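Local coordinates for protein beta-galactosidase (Trichoderma reesei, PDB 3OG2) that probably hydrolyses terminal non-reducing beta-D-galactose residues in beta-D-galactosides, as a glycosyl hydrolase of family 35, at residues I109-N120 / P171-N179; V742-F752 / S764-R772. All blocks are in the same frame, centred on the assembly; numbering follows the deposited sequence.

The two contacts illustrate two ways in which beta strands meet: edge to edge within one sheet, and face to face between two sheets. Contact 1 joins neighbouring parallel strands of the TIM barrel and is wholly buried, its centre about 15 Å from that of the chain. It runs into the galactose site, where Asn120 and Asn179 hold a glycerol in this crystal. Contact 2, whose centre lies about 44 Å from that of the chain, joins two sheets of a later all-beta domain, away from the annotated sites. The contact centres lie about 51 Å apart and the nearest atoms about 23 Å, so the two do not touch; along the chain, contact 1 closes before contact 2 opens.

Contact 1 of 2, residues I109-N120 / P171-N179; sequences IYLLARPGPYIN and PVILYQPEN. With GOL (glycerol), chain G.
Arg114 and Gln176 meet at the end of a parallel strand pair with their flat groups almost perpendicular, guanidinium and amide planes 89° apart. Arg114 NH1 gives Gln176 OE1 a nearly straight bond of 2.9 Å, and the oxygen lies in the guanidinium plane. With CG anti to the backbone N (chi1 175°) and an extended chain, Gln176 carries its amide to Arg114; Gln176 NE2 binds Glu178 O and a lone pair of Asn179 OD1. Glu46 and Glu278 form salt bridges with Arg114, while Tyr76 and Asn215 also bind Asn179 OD1, so a polar network fixes this end.

Adjacent strands of a TIM barrel run side by side here, inclined by 26°, and the helix 144-163 lies in the connection between them. Backbone bonds such as Gln176 N to Ala113 O (2.9 Å) join them, and a beta bulge shifts the register by one between Leu111 and Leu112.

Nearer the strand starts, Tyr110 and Ile173 cross at about a right angle, CD1 of the tyrosine 3.6 Å from CG2 of the isoleucine, whereas Leu111 lies alongside Pro171. Toward the other end, Pro115 lays its CD over one face of the Tyr175 ring, 4.1 Å from the centroid, in a CH-pi contact.

Beyond the strands, Tyr118 OH donates to Asn120 OD1 at 2.6 Å. Asn120 ND2 bonds O1 and Asn179 ND2 bonds O3, at opposite ends of a glycerol, probably from the crystallisation liquor, that occupies the galactose site.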
loop_
_atom_site.group_PDB
_atom_site.type_symbol
_atom_site.label_atom_id
_atom_site.label_comp_id
_atom_site.label_asym_id
_atom_site.label_seq_id
_atom_site.Cartn_x
_atom_site.Cartn_y
_atom_site.Cartn_z
ATOM N N ILE A 109 -9.684 -0.540 -14.840
ATOM C CA ILE A 109 -8.341 -0.118 -14.426
ATOM C C ILE A 109 -7.314 -0.903 -15.201
ATOM O O ILE A 109 -7.469 -2.125 -15.388
ATOM C CB ILE A 109 -8.207 -0.356 -12.889
ATOM C CG1 ILE A 109 -9.084 0.648 -12.141
ATOM C CG2 ILE A 109 -6.748 -0.400 -12.396
ATOM C CD1 ILE A 109 -8.564 2.066 -12.217
ATOM N N TYR A 110 -6.270 -0.210 -15.670
ATOM C CA TYR A 110 -5.126 -0.877 -16.298
ATOM C C TYR A 110 -4.062 -1.147 -15.223
ATOM O O TYR A 110 -4.132 -0.593 -14.117
ATOM C CB TYR A 110 -4.566 -0.027 -17.427
ATOM C CG TYR A 110 -5.504 0.075 -18.604
ATOM C CD1 TYR A 110 -5.816 -1.080 -19.316
ATOM C CD2 TYR A 110 -6.035 1.282 -19.018
ATOM C CE1 TYR A 110 -6.676 -1.046 -20.447
ATOM C CE2 TYR A 110 -6.871 1.326 -20.125
ATOM C CZ TYR A 110 -7.165 0.183 -20.816
ATOM O OH TYR A 110 -8.046 0.254 -21.915
ATOM N N LEU A 111 -3.084 -2.009 -15.558
ATOM C CA LEU A 111 -2.093 -2.401 -14.564
ATOM C C LEU A 111 -0.663 -2.260 -15.068
ATOM O O LEU A 111 -0.345 -2.579 -16.241
ATOM C CB LEU A 111 -2.290 -3.886 -14.188
ATOM C CG LEU A 111 -3.619 -4.214 -13.474
ATOM C CD1 LEU A 111 -3.731 -5.736 -13.292
ATOM C CD2 LEU A 111 -3.782 -3.479 -12.178
ATOM N N LEU A 112 0.181 -1.814 -14.138
ATOM C CA LEU A 112 1.646 -1.847 -14.245
ATOM C C LEU A 112 2.115 -3.009 -13.381
ATOM O O LEU A 112 1.961 -2.963 -12.161
ATOM C CB LEU A 112 2.208 -0.501 -13.786
ATOM C CG LEU A 112 3.701 -0.509 -13.409
ATOM C CD1 LEU A 112 4.617 -1.091 -14.485
ATOM C CD2 LEU A 112 4.164 0.916 -13.070
ATOM N N ALA A 113 2.645 -4.055 -14.023
ATOM C CA ALA A 113 3.079 -5.257 -13.314
ATOM C C ALA A 113 4.549 -5.151 -12.943
ATOM O O ALA A 113 5.361 -4.854 -13.831
ATOM C CB ALA A 113 2.873 -6.477 -14.228
ATOM N N ARG A 114 4.859 -5.427 -11.672
ATOM C CA ARG A 114 6.245 -5.258 -11.177
ATOM C C ARG A 114 6.611 -6.525 -10.429
ATOM O O ARG A 114 6.561 -6.556 -9.171
ATOM C CB ARG A 114 6.363 -3.979 -10.324
ATOM C CG ARG A 114 5.578 -2.795 -10.884
ATOM C CD ARG A 114 6.058 -1.455 -10.386
ATOM N NE ARG A 114 5.852 -1.276 -8.956
ATOM C CZ ARG A 114 6.700 -0.606 -8.184
ATOM N NH1 ARG A 114 7.863 -0.115 -8.641
ATOM N NH2 ARG A 114 6.379 -0.438 -6.880
ATOM N N PRO A 115 6.962 -7.603 -11.129
ATOM C CA PRO A 115 7.167 -8.871 -10.455
ATOM C C PRO A 115 8.566 -9.119 -9.894
ATOM O O PRO A 115 8.820 -10.204 -9.375
ATOM C CB PRO A 115 6.857 -9.906 -11.564
ATOM C CG PRO A 115 7.312 -9.225 -12.807
ATOM C CD PRO A 115 6.983 -7.744 -12.604
ATOM N N GLY A 116 9.459 -8.165 -10.022
ATOM C CA GLY A 116 10.792 -8.291 -9.504
ATOM C C GLY A 116 11.739 -8.924 -10.517
ATOM O O GLY A 116 11.810 -8.432 -11.648
ATOM N N PRO A 117 12.458 -10.008 -10.199
ATOM C CA PRO A 117 12.381 -10.815 -8.988
ATOM C C PRO A 117 12.628 -10.136 -7.655
ATOM O O PRO A 117 11.945 -10.482 -6.674
ATOM C CB PRO A 117 13.529 -11.844 -9.171
ATOM C CG PRO A 117 13.786 -11.929 -10.624
ATOM C CD PRO A 117 13.390 -10.598 -11.206
ATOM N N TYR A 118 13.476 -9.122 -7.618
ATOM C CA TYR A 118 13.669 -8.312 -6.426
ATOM C C TYR A 118 12.640 -7.185 -6.426
ATOM O O TYR A 118 12.544 -6.438 -7.424
ATOM C CB TYR A 118 15.101 -7.737 -6.408
ATOM C CG TYR A 118 15.285 -7.066 -5.045
ATOM C CD1 TYR A 118 15.399 -7.869 -3.904
ATOM C CD2 TYR A 118 15.318 -5.676 -4.906
ATOM C CE1 TYR A 118 15.570 -7.301 -2.654
ATOM C CE2 TYR A 118 15.458 -5.087 -3.649
ATOM C CZ TYR A 118 15.578 -5.918 -2.531
ATOM O OH TYR A 118 15.683 -5.355 -1.270
ATOM N N ILE A 119 11.876 -7.036 -5.319
ATOM C CA ILE A 119 10.886 -5.969 -5.235
ATOM C C ILE A 119 11.123 -4.994 -4.080
ATOM O O ILE A 119 10.529 -3.915 -4.082
ATOM C CB ILE A 119 9.423 -6.534 -5.130
ATOM C CG1 ILE A 119 9.200 -7.400 -3.900
ATOM C CG2 ILE A 119 9.037 -7.246 -6.431
ATOM C CD1 ILE A 119 7.739 -7.694 -3.616
ATOM N N ASN A 120 11.959 -5.335 -3.097
ATOM C CA ASN A 120 12.173 -4.484 -1.899
ATOM C C ASN A 120 10.863 -4.470 -1.116
ATOM O O ASN A 120 10.564 -5.474 -0.462
ATOM C CB ASN A 120 12.705 -3.093 -2.313
ATOM C CG ASN A 120 13.506 -2.465 -1.197
ATOM O OD1 ASN A 120 14.513 -3.058 -0.711
ATOM N ND2 ASN A 120 13.102 -1.301 -0.710
ATOM N N PRO A 171 -5.811 -6.430 -18.629
ATOM C CA PRO A 171 -5.537 -5.086 -18.105
ATOM C C PRO A 171 -4.089 -4.642 -18.104
ATOM O O PRO A 171 -3.876 -3.456 -17.830
ATOM C CB PRO A 171 -6.057 -5.219 -16.640
ATOM C CG PRO A 171 -5.799 -6.671 -16.320
ATOM C CD PRO A 171 -6.096 -7.425 -17.585
ATOM N N VAL A 172 -3.116 -5.514 -18.325
ATOM C CA VAL A 172 -1.701 -5.106 -18.123
ATOM C C VAL A 172 -1.172 -4.295 -19.304
ATOM O O VAL A 172 -1.218 -4.756 -20.461
ATOM C CB VAL A 172 -0.808 -6.343 -17.865
ATOM C CG1 VAL A 172 0.651 -5.903 -17.794
ATOM C CG2 VAL A 172 -1.210 -7.038 -16.569
ATOM N N ILE A 173 -0.692 -3.090 -19.010
ATOM C CA ILE A 173 -0.190 -2.208 -20.075
ATOM C C ILE A 173 1.304 -1.939 -20.012
ATOM O O ILE A 173 1.873 -1.464 -20.989
ATOM C CB ILE A 173 -0.948 -0.839 -20.026
ATOM C CG1 ILE A 173 -0.804 -0.122 -18.684
ATOM C CG2 ILE A 173 -2.394 -1.045 -20.448
ATOM C CD1 ILE A 173 -1.265 1.317 -18.713
ATOM N N LEU A 174 1.940 -2.212 -18.878
ATOM C CA LEU A 174 3.355 -1.867 -18.659
ATOM C C LEU A 174 3.945 -2.937 -17.738
ATOM O O LEU A 174 3.242 -3.525 -16.933
ATOM C CB LEU A 174 3.535 -0.532 -17.992
ATOM C CG LEU A 174 3.128 0.691 -18.817
ATOM C CD1 LEU A 174 3.106 1.915 -17.879
ATOM C CD2 LEU A 174 4.120 0.907 -19.967
ATOM N N TYR A 175 5.251 -3.187 -17.913
ATOM C CA TYR A 175 5.963 -4.136 -17.079
ATOM C C TYR A 175 7.261 -3.516 -16.594
ATOM O O TYR A 175 8.025 -2.963 -17.386
ATOM C CB TYR A 175 6.230 -5.389 -17.922
ATOM C CG TYR A 175 6.938 -6.545 -17.267
ATOM C CD1 TYR A 175 8.312 -6.544 -16.971
ATOM C CD2 TYR A 175 6.186 -7.715 -16.956
ATOM C CE1 TYR A 175 8.912 -7.605 -16.374
ATOM C CE2 TYR A 175 6.835 -8.807 -16.382
ATOM C CZ TYR A 175 8.198 -8.744 -16.098
ATOM O OH TYR A 175 8.830 -9.845 -15.533
ATOM N N GLN A 176 7.543 -3.704 -15.299
ATOM C CA GLN A 176 8.824 -3.234 -14.741
ATOM C C GLN A 176 9.681 -4.451 -14.418
ATOM O O GLN A 176 9.303 -5.302 -13.583
ATOM C CB GLN A 176 8.570 -2.459 -13.429
ATOM C CG GLN A 176 9.873 -2.053 -12.744
ATOM C CD GLN A 176 9.604 -1.477 -11.383
ATOM O OE1 GLN A 176 9.009 -0.380 -11.240
ATOM N NE2 GLN A 176 10.028 -2.165 -10.306
ATOM N N PRO A 177 10.870 -4.559 -14.997
ATOM C CA PRO A 177 11.828 -5.564 -14.628
ATOM C C PRO A 177 12.707 -5.046 -13.474
ATOM O O PRO A 177 13.104 -3.878 -13.501
ATOM C CB PRO A 177 12.674 -5.721 -15.906
ATOM C CG PRO A 177 12.547 -4.421 -16.649
ATOM C CD PRO A 177 11.353 -3.692 -16.130
ATOM N N GLU A 178 13.038 -5.913 -12.500
ATOM C CA GLU A 178 13.961 -5.479 -11.411
ATOM C C GLU A 178 13.277 -4.408 -10.556
ATOM O O GLU A 178 12.037 -4.215 -10.642
ATOM C CB GLU A 178 15.351 -5.046 -11.950
ATOM C CG GLU A 178 16.492 -5.976 -11.519
ATOM C CD GLU A 178 16.942 -5.783 -10.091
ATOM O OE1 GLU A 178 16.561 -4.745 -9.466
ATOM O OE2 GLU A 178 17.716 -6.614 -9.530
ATOM N N ASN A 179 14.018 -3.718 -9.708
ATOM C CA ASN A 179 13.401 -2.691 -8.847
ATOM C C ASN A 179 14.498 -1.785 -8.318
ATOM O O ASN A 179 15.351 -2.288 -7.568
ATOM C CB ASN A 179 12.643 -3.345 -7.685
ATOM C CG ASN A 179 11.961 -2.254 -6.864
ATOM O OD1 ASN A 179 10.890 -1.808 -7.359
ATOM N ND2 ASN A 179 12.470 -1.745 -5.764
HETATM C C1 GOL G . 9.496 0.656 -1.419
HETATM O O1 GOL G . 10.678 0.491 -0.627
HETATM C C2 GOL G . 9.746 0.256 -2.870
HETATM O O2 GOL G . 9.943 -1.115 -2.896
HETATM C C3 GOL G . 10.960 0.973 -3.444
HETATM O O3 GOL G . 11.054 0.560 -4.829
HETATM O O HOH W 1 9.561 -5.493 -10.867
HETATM O O HOH W 2 11.135 -9.250 -14.323
#

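Contact 2 of 2, residues V742-F752 / S764-R772; sequences VWLNDRFIGSF and SYTLDRLVR
Two arginines stack here despite their like charge: the guanidinium of Arg747 lies flat on that of Arg769, centres 4.1 Å apart and planes inclined by 24°. Arg769 NH2 sits over the centre of one face, and Leu744 CD2 covers the opposite face toward its rim. End-on, Arg747 directs NH1 (2.9 Å) and NH2 (3.1 Å) to the single acceptor Asp768 O, which lies in the guanidinium plane. This double grip fixes the rotation of the group and probably offsets part of the repulsion. The chain leaves with CG anti to the backbone N (chi1 -178°) and bends at chi3, bringing its flat end against the guanidinium of Arg769. A leucine in its place would probably leave Asp768 O without both donors and Arg769 without its stacking partner.

Farther along, Ile749 presses CG2 against Tyr765 CG at 3.5 Å, while its CD1 meets Leu767 CD2 at about a right angle between the side chains. The Tyr765 ring extends past Gly750, whose CA is 3.7 Å from CE1. A classic beta bulge sets Ile749 and Gly750 together opposite Val742, whose O takes the Ile749 N-H.

No backbone hydrogen bonds cross this contact: strands 747-752 and 764-767 run antiparallel, their axes coming no nearer than 7.7 Å, in the two sheets of a beta sandwich, packed face to face through their side chains. Strand 747-752 borders the five-stranded sheet beside 740-744, Leu744 and Leu770 both reach Phe719 of strand 713-720, and strand 760-767 borders the three-stranded sheet against 726-733.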
loop_
_atom_site.group_PDB
_atom_site.type_symbol
_atom_site.label_atom_id
_atom_site.label_comp_id
_atom_site.label_asym_id
_atom_site.label_seq_id
_atom_site.Cartn_x
_atom_site.Cartn_y
_atom_site.Cartn_z
ATOM N N VAL A 742 16.222 -18.536 26.730
ATOM C CA VAL A 742 17.085 -19.717 26.956
ATOM C C VAL A 742 16.657 -20.471 28.213
ATOM O O VAL A 742 16.486 -19.835 29.266
ATOM C CB VAL A 742 18.550 -19.289 27.110
ATOM C CG1 VAL A 742 19.476 -20.480 27.381
ATOM C CG2 VAL A 742 19.008 -18.479 25.872
ATOM N N TRP A 743 16.509 -21.777 28.100
ATOM C CA TRP A 743 16.322 -22.683 29.236
ATOM C C TRP A 743 17.420 -23.717 29.235
ATOM O O TRP A 743 17.906 -24.138 28.164
ATOM C CB TRP A 743 14.983 -23.427 29.067
ATOM C CG TRP A 743 13.793 -22.535 29.345
ATOM C CD1 TRP A 743 13.119 -22.478 30.538
ATOM C CD2 TRP A 743 13.154 -21.626 28.457
ATOM N NE1 TRP A 743 12.095 -21.565 30.417
ATOM C CE2 TRP A 743 12.076 -21.012 29.155
ATOM C CE3 TRP A 743 13.381 -21.266 27.125
ATOM C CZ2 TRP A 743 11.233 -20.054 28.582
ATOM C CZ3 TRP A 743 12.528 -20.299 26.544
ATOM C CH2 TRP A 743 11.481 -19.718 27.278
ATOM N N LEU A 744 17.767 -24.155 30.417
ATOM C CA LEU A 744 18.665 -25.290 30.663
ATOM C C LEU A 744 17.782 -26.379 31.248
ATOM O O LEU A 744 17.307 -26.216 32.382
ATOM C CB LEU A 744 19.754 -24.864 31.645
ATOM C CG LEU A 744 20.680 -26.008 32.062
ATOM C CD1 LEU A 744 21.576 -26.406 30.901
ATOM C CD2 LEU A 744 21.477 -25.588 33.294
ATOM N N ASN A 745 17.527 -27.474 30.512
ATOM C CA ASN A 745 16.486 -28.417 30.890
ATOM C C ASN A 745 15.200 -27.619 31.103
ATOM O O ASN A 745 14.791 -26.879 30.200
ATOM C CB ASN A 745 16.912 -29.245 32.128
ATOM C CG ASN A 745 18.050 -30.180 31.776
ATOM O OD1 ASN A 745 18.512 -30.330 30.631
ATOM N ND2 ASN A 745 18.509 -30.871 32.806
ATOM N N ASP A 746 14.585 -27.711 32.298
ATOM C CA ASP A 746 13.351 -26.919 32.549
ATOM C C ASP A 746 13.633 -25.644 33.323
ATOM O O ASP A 746 12.705 -24.914 33.723
ATOM C CB ASP A 746 12.349 -27.813 33.287
ATOM C CG ASP A 746 12.910 -28.368 34.592
ATOM O OD1 ASP A 746 14.090 -28.241 34.963
ATOM O OD2 ASP A 746 12.089 -28.969 35.323
ATOM N N ARG A 747 14.902 -25.283 33.532
ATOM C CA ARG A 747 15.279 -24.083 34.283
ATOM C C ARG A 747 15.430 -22.879 33.373
ATOM O O ARG A 747 16.222 -22.878 32.449
ATOM C CB ARG A 747 16.610 -24.318 35.034
ATOM C CG ARG A 747 17.011 -23.094 35.866
ATOM C CD ARG A 747 18.445 -23.118 36.398
ATOM N NE ARG A 747 18.960 -24.403 36.884
ATOM C CZ ARG A 747 20.264 -24.692 37.047
ATOM N NH1 ARG A 747 21.123 -23.737 36.759
ATOM N NH2 ARG A 747 20.701 -25.878 37.490
ATOM N N PHE A 748 14.672 -21.819 33.625
ATOM C CA PHE A 748 14.795 -20.603 32.830
ATOM C C PHE A 748 16.144 -19.975 33.148
ATOM O O PHE A 748 16.515 -19.749 34.303
ATOM C CB PHE A 748 13.659 -19.662 33.173
ATOM C CG PHE A 748 13.779 -18.338 32.413
ATOM C CD1 PHE A 748 13.775 -18.283 31.037
ATOM C CD2 PHE A 748 13.872 -17.155 33.134
ATOM C CE1 PHE A 748 13.844 -17.077 30.329
ATOM C CE2 PHE A 748 13.981 -15.939 32.468
ATOM C CZ PHE A 748 13.962 -15.879 31.058
ATOM N N ILE A 749 16.881 -19.650 32.078
ATOM C CA ILE A 749 18.197 -19.010 32.250
ATOM C C ILE A 749 18.087 -17.545 31.955
ATOM O O ILE A 749 18.626 -16.713 32.715
ATOM C CB ILE A 749 19.203 -19.705 31.325
ATOM C CG1 ILE A 749 19.381 -21.172 31.738
ATOM C CG2 ILE A 749 20.561 -19.025 31.264
ATOM C CD1 ILE A 749 20.008 -21.311 33.090
ATOM N N GLY A 750 17.442 -17.120 30.882
ATOM C CA GLY A 750 17.408 -15.678 30.632
ATOM C C GLY A 750 16.836 -15.401 29.243
ATOM O O GLY A 750 16.725 -16.288 28.435
ATOM N N SER A 751 16.496 -14.138 29.030
ATOM C CA SER A 751 16.041 -13.685 27.737
ATOM C C SER A 751 16.799 -12.427 27.307
ATOM O O SER A 751 17.129 -11.566 28.156
ATOM C CB SER A 751 14.547 -13.263 27.780
ATOM O OG SER A 751 13.753 -14.423 27.933
ATOM N N PHE A 752 17.019 -12.334 26.006
ATOM C CA PHE A 752 17.278 -11.026 25.399
ATOM C C PHE A 752 15.919 -10.450 25.031
ATOM O O PHE A 752 15.240 -11.026 24.157
ATOM C CB PHE A 752 18.159 -11.195 24.161
ATOM C CG PHE A 752 18.283 -9.854 23.459
ATOM C CD1 PHE A 752 18.976 -8.801 24.044
ATOM C CD2 PHE A 752 17.713 -9.670 22.227
ATOM C CE1 PHE A 752 19.085 -7.581 23.400
ATOM C CE2 PHE A 752 17.821 -8.455 21.551
ATOM C CZ PHE A 752 18.530 -7.410 22.149
ATOM N N SER A 764 25.505 -13.435 27.735
ATOM C CA SER A 764 26.342 -14.285 28.550
ATOM C C SER A 764 25.567 -14.778 29.754
ATOM O O SER A 764 24.969 -13.974 30.468
ATOM C CB SER A 764 27.560 -13.459 28.988
ATOM O OG SER A 764 28.370 -13.201 27.808
ATOM N N TYR A 765 25.580 -16.075 29.983
ATOM C CA TYR A 765 24.814 -16.669 31.045
ATOM C C TYR A 765 25.699 -17.618 31.826
ATOM O O TYR A 765 26.613 -18.254 31.289
ATOM C CB TYR A 765 23.632 -17.447 30.443
ATOM C CG TYR A 765 22.621 -16.661 29.630
ATOM C CD1 TYR A 765 21.803 -15.677 30.215
ATOM C CD2 TYR A 765 22.429 -16.850 28.263
ATOM C CE1 TYR A 765 20.865 -14.938 29.494
ATOM C CE2 TYR A 765 21.495 -16.119 27.510
ATOM C CZ TYR A 765 20.713 -15.170 28.134
ATOM O OH TYR A 765 19.790 -14.439 27.380
ATOM N N THR A 766 25.438 -17.772 33.128
ATOM C CA THR A 766 26.095 -18.785 33.918
ATOM C C THR A 766 25.161 -19.988 34.030
ATOM O O THR A 766 23.958 -19.814 34.334
ATOM C CB THR A 766 26.403 -18.250 35.328
ATOM O OG1 THR A 766 27.278 -17.114 35.171
ATOM C CG2 THR A 766 27.081 -19.275 36.204
ATOM N N LEU A 767 25.716 -21.162 33.797
ATOM C CA LEU A 767 24.956 -22.406 33.966
ATOM C C LEU A 767 25.524 -23.043 35.242
ATOM O O LEU A 767 26.590 -23.651 35.209
ATOM C CB LEU A 767 25.035 -23.336 32.765
ATOM C CG LEU A 767 24.759 -22.664 31.390
ATOM C CD1 LEU A 767 24.976 -23.710 30.281
ATOM C CD2 LEU A 767 23.377 -22.036 31.332
ATOM N N ASP A 768 24.810 -22.860 36.348
ATOM C CA ASP A 768 25.345 -23.286 37.629
ATOM C C ASP A 768 24.682 -24.530 38.177
ATOM O O ASP A 768 23.596 -24.928 37.698
ATOM C CB ASP A 768 25.084 -22.142 38.629
ATOM C CG ASP A 768 25.996 -22.214 39.835
ATOM O OD1 ASP A 768 27.029 -22.919 39.881
ATOM O OD2 ASP A 768 25.655 -21.504 40.810
ATOM N N ARG A 769 25.308 -25.150 39.191
ATOM C CA ARG A 769 24.715 -26.230 39.950
ATOM C C ARG A 769 24.494 -27.456 39.062
ATOM O O ARG A 769 23.502 -28.196 39.204
ATOM C CB ARG A 769 23.423 -25.796 40.634
ATOM C CG ARG A 769 23.742 -24.656 41.623
ATOM C CD ARG A 769 22.501 -24.167 42.370
ATOM N NE ARG A 769 21.599 -23.404 41.484
ATOM C CZ ARG A 769 20.436 -23.890 41.094
ATOM N NH1 ARG A 769 20.038 -25.086 41.489
ATOM N NH2 ARG A 769 19.673 -23.179 40.312
ATOM N N LEU A 770 25.448 -27.678 38.160
ATOM C CA LEU A 770 25.381 -28.864 37.269
ATOM C C LEU A 770 26.039 -30.084 37.921
ATOM O O LEU A 770 27.019 -29.932 38.685
ATOM C CB LEU A 770 26.121 -28.597 35.939
ATOM C CG LEU A 770 25.760 -27.279 35.262
ATOM C CD1 LEU A 770 26.639 -27.107 34.021
ATOM C CD2 LEU A 770 24.292 -27.222 34.878
ATOM N N VAL A 771 25.505 -31.251 37.548
ATOM C CA VAL A 771 26.076 -32.521 37.992
ATOM C C VAL A 771 27.132 -32.948 36.984
ATOM O O VAL A 771 26.785 -33.217 35.810
ATOM C CB VAL A 771 24.974 -33.566 38.106
ATOM C CG1 VAL A 771 25.582 -34.935 38.501
ATOM C CG2 VAL A 771 23.965 -33.077 39.153
ATOM N N ARG A 772 28.386 -33.007 37.400
ATOM C CA ARG A 772 29.418 -33.390 36.437
ATOM C C ARG A 772 29.123 -34.729 35.785
ATOM O O ARG A 772 28.740 -35.702 36.479
ATOM C CB ARG A 772 30.793 -33.428 37.135
ATOM C CG ARG A 772 31.388 -32.122 37.593
ATOM C CD ARG A 772 32.643 -32.214 38.401
ATOM N NE ARG A 772 33.515 -33.334 38.124
ATOM C CZ ARG A 772 34.851 -33.226 38.194
ATOM N NH1 ARG A 772 35.448 -32.076 38.519
ATOM N NH2 ARG A 772 35.588 -34.299 37.923
HETATM O O HOH W 3 22.283 -21.142 36.309
HETATM O O HOH W 4 20.526 -27.898 39.365
#